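Local coordinates for esterase (PDB 3D7R), which is a putative esterase of the alpha/beta hydrolase fold that probably hydrolyses ester bonds, its natural substrate not being established, at residues K62-P67 with A108-P113. Residues are numbered along the deposited sequence; the frame is centred on the assembly and turned at random.
Sequences KKHKQP and ALQPSP. With DMS (dimethyl sulfoxide), chain O; DMS (dimethyl sulfoxide), chain I.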
loop_
_atom_site.group_PDB
_atom_site.type_symbol
_atom_site.label_atom_id
_atom_site.label_comp_id
_atom_site.label_asym_id
_atom_site.label_seq_id
_atom_site.Cartn_x
_atom_site.Cartn_y
_atom_site.Cartn_z
ATOM N N LYS A 62 -12.529 16.597 -1.099
ATOM C CA LYS A 62 -11.734 17.706 -1.635
ATOM C C LYS A 62 -10.699 17.200 -2.644
ATOM O O LYS A 62 -10.189 16.087 -2.514
ATOM C CB LYS A 62 -11.036 18.466 -0.499
ATOM C CG LYS A 62 -12.022 19.124 0.444
ATOM C CD LYS A 62 -11.366 19.589 1.703
ATOM C CE LYS A 62 -12.361 20.393 2.526
ATOM N NZ LYS A 62 -11.776 20.806 3.834
ATOM N N LYS A 63 -10.384 18.019 -3.642
ATOM C CA LYS A 63 -9.345 17.627 -4.581
ATOM C C LYS A 63 -8.021 17.477 -3.830
ATOM O O LYS A 63 -7.629 18.340 -3.063
ATOM C CB LYS A 63 -9.235 18.620 -5.746
ATOM C CG LYS A 63 -10.401 18.483 -6.755
ATOM C CD LYS A 63 -10.407 17.087 -7.415
ATOM C CE LYS A 63 -11.411 16.991 -8.549
ATOM N NZ LYS A 63 -11.802 15.562 -8.776
ATOM N N HIS A 64 -7.354 16.352 -4.033
ATOM C CA HIS A 64 -6.063 16.121 -3.405
ATOM C C HIS A 64 -4.978 16.925 -4.132
ATOM O O HIS A 64 -4.931 16.942 -5.356
ATOM C CB HIS A 64 -5.719 14.639 -3.431
ATOM C CG HIS A 64 -4.469 14.308 -2.676
ATOM N ND1 HIS A 64 -4.376 14.425 -1.304
ATOM C CD2 HIS A 64 -3.253 13.891 -3.104
ATOM C CE1 HIS A 64 -3.157 14.082 -0.919
ATOM N NE2 HIS A 64 -2.460 13.748 -1.990
ATOM N N LYS A 65 -4.111 17.576 -3.367
ATOM C CA LYS A 65 -3.105 18.478 -3.931
ATOM C C LYS A 65 -1.707 18.092 -3.457
ATOM O O LYS A 65 -1.552 17.628 -2.347
ATOM C CB LYS A 65 -3.419 19.914 -3.493
ATOM C CG LYS A 65 -4.520 20.594 -4.318
ATOM C CD LYS A 65 -4.966 21.895 -3.670
ATOM C CE LYS A 65 -6.038 22.589 -4.520
ATOM N NZ LYS A 65 -6.173 24.031 -4.179
ATOM N N GLN A 66 -0.687 18.287 -4.292
ATOM C CA GLN A 66 0.693 18.129 -3.802
ATOM C C GLN A 66 0.956 19.052 -2.601
ATOM O O GLN A 66 0.371 20.119 -2.513
ATOM C CB GLN A 66 1.732 18.363 -4.915
ATOM C CG GLN A 66 1.783 19.727 -5.531
ATOM C CD GLN A 66 2.789 19.778 -6.698
ATOM O OE1 GLN A 66 3.963 19.415 -6.547
ATOM N NE2 GLN A 66 2.314 20.216 -7.869
ATOM N N PRO A 67 1.810 18.626 -1.657
ATOM C CA PRO A 67 2.119 19.515 -0.528
ATOM C C PRO A 67 2.691 20.842 -1.043
ATOM O O PRO A 67 3.533 20.839 -1.944
ATOM C CB PRO A 67 3.197 18.735 0.246
ATOM C CG PRO A 67 2.980 17.339 -0.149
ATOM C CD PRO A 67 2.522 17.344 -1.558
ATOM N N ALA A 108 -9.132 5.331 4.284
ATOM C CA ALA A 108 -9.823 6.469 4.899
ATOM C C ALA A 108 -9.035 7.769 4.744
ATOM O O ALA A 108 -9.626 8.860 4.641
ATOM C CB ALA A 108 -10.071 6.196 6.395
ATOM N N LEU A 109 -7.706 7.646 4.787
ATOM C CA LEU A 109 -6.783 8.770 4.615
ATOM C C LEU A 109 -6.315 8.905 3.170
ATOM O O LEU A 109 -6.163 7.919 2.466
ATOM C CB LEU A 109 -5.539 8.576 5.493
ATOM C CG LEU A 109 -5.769 8.513 7.003
ATOM C CD1 LEU A 109 -4.445 8.195 7.703
ATOM C CD2 LEU A 109 -6.366 9.836 7.507
ATOM N N GLN A 110 -6.068 10.136 2.752
ATOM C CA GLN A 110 -5.470 10.407 1.458
ATOM C C GLN A 110 -3.947 10.289 1.602
ATOM O O GLN A 110 -3.445 10.046 2.732
ATOM C CB GLN A 110 -5.885 11.808 0.973
ATOM C CG GLN A 110 -7.383 11.989 0.741
ATOM C CD GLN A 110 -7.945 11.205 -0.457
ATOM O OE1 GLN A 110 -7.518 10.089 -0.760
ATOM N NE2 GLN A 110 -8.952 11.782 -1.107
ATOM N N PRO A 111 -3.193 10.411 0.479
ATOM C CA PRO A 111 -1.744 10.326 0.632
ATOM C C PRO A 111 -1.145 11.375 1.569
ATOM O O PRO A 111 -1.553 12.539 1.573
ATOM C CB PRO A 111 -1.216 10.530 -0.794
ATOM C CG PRO A 111 -2.344 10.094 -1.668
ATOM C CD PRO A 111 -3.574 10.567 -0.937
ATOM N N SER A 112 -0.174 10.918 2.350
ATOM C CA SER A 112 0.637 11.752 3.217
ATOM C C SER A 112 1.570 12.586 2.362
ATOM O O SER A 112 1.922 12.160 1.275
ATOM C CB SER A 112 1.479 10.821 4.094
ATOM O OG SER A 112 2.416 11.558 4.819
ATOM N N PRO A 113 2.009 13.762 2.858
ATOM C CA PRO A 113 3.082 14.474 2.163
ATOM C C PRO A 113 4.358 13.631 2.059
ATOM O O PRO A 113 5.141 13.824 1.119
ATOM C CB PRO A 113 3.324 15.710 3.046
ATOM C CG PRO A 113 2.697 15.383 4.354
ATOM C CD PRO A 113 1.549 14.490 4.056
HETATM S S DMS O . -5.950 19.169 -0.490
HETATM O O DMS O . -4.835 17.762 -0.549
HETATM C C1 DMS O . -7.318 18.816 0.654
HETATM C C2 DMS O . -5.162 20.567 0.370
HETATM S S DMS I . 3.471 11.123 8.518
HETATM O O DMS I . 3.003 10.348 6.985
HETATM C C1 DMS I . 4.940 10.259 9.140
HETATM C C2 DMS I . 4.218 12.743 8.182
HETATM O O HOH W 1 -9.081 14.910 -0.364
#
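From His64 to Pro67 and from Gln110 to Pro113 the backbones run the same way, 14° apart, as two irregular loops that draw closer along their length: His64 CA and Gln110 CA are 7.5 Å apart, Pro67 CA and Pro113 CA 5.8 Å. Segment 62-67 leaves helix 46-61 for the first strand of the sheet; 108-113 leads from strand 98-102 into helix 113-126. Pro111 packs on His103, which opens a His-Gly-Gly run consistent with the oxyanion-hole motif of hormone-sensitive-lipase-like esterases, so the contact joins the connection after helix 46-61 to the loop beyond that motif.

The imidazole of His64 spans the wider end. With CG anti to the backbone N (chi1 -174°), the ring reaches across to Pro111, whose CD sits over one face in a CH-pi contact, 3.7 Å from the ring centroid and displaced toward the rim at NE2 and CE1. CE1 also lies 3.3 Å from Pro111 O, and Gln110 CB approaches ND1 obliquely. NE2 is hydrogen-bonded to Trp116 NE1 of helix 113-126, and the two rings also meet. At the closer end the contact is apolar: Pro67 CG packs on Pro113 CB at 3.6 Å, and Pro67 also touches Trp116.

A water donates to Lys62 O and accepts from Gln110 NE2; Gln110 OE1 bonds to Lys137. The O of a dimethyl sulfoxide, probably from the crystallisation liquor, accepts from Lys65 N at 2.9 Å and lies obliquely beside the His64 ring. Ser112 OG accepts from Phe114 N to cap helix 113-126 and donates to the O of a second dimethyl sulfoxide.

Direct contacts are thus mostly proline and imidazole surfaces, with one water as polar linkage; Trp116 NE1 donating to NE2 is consistent with a neutral imidazole protonated at ND1.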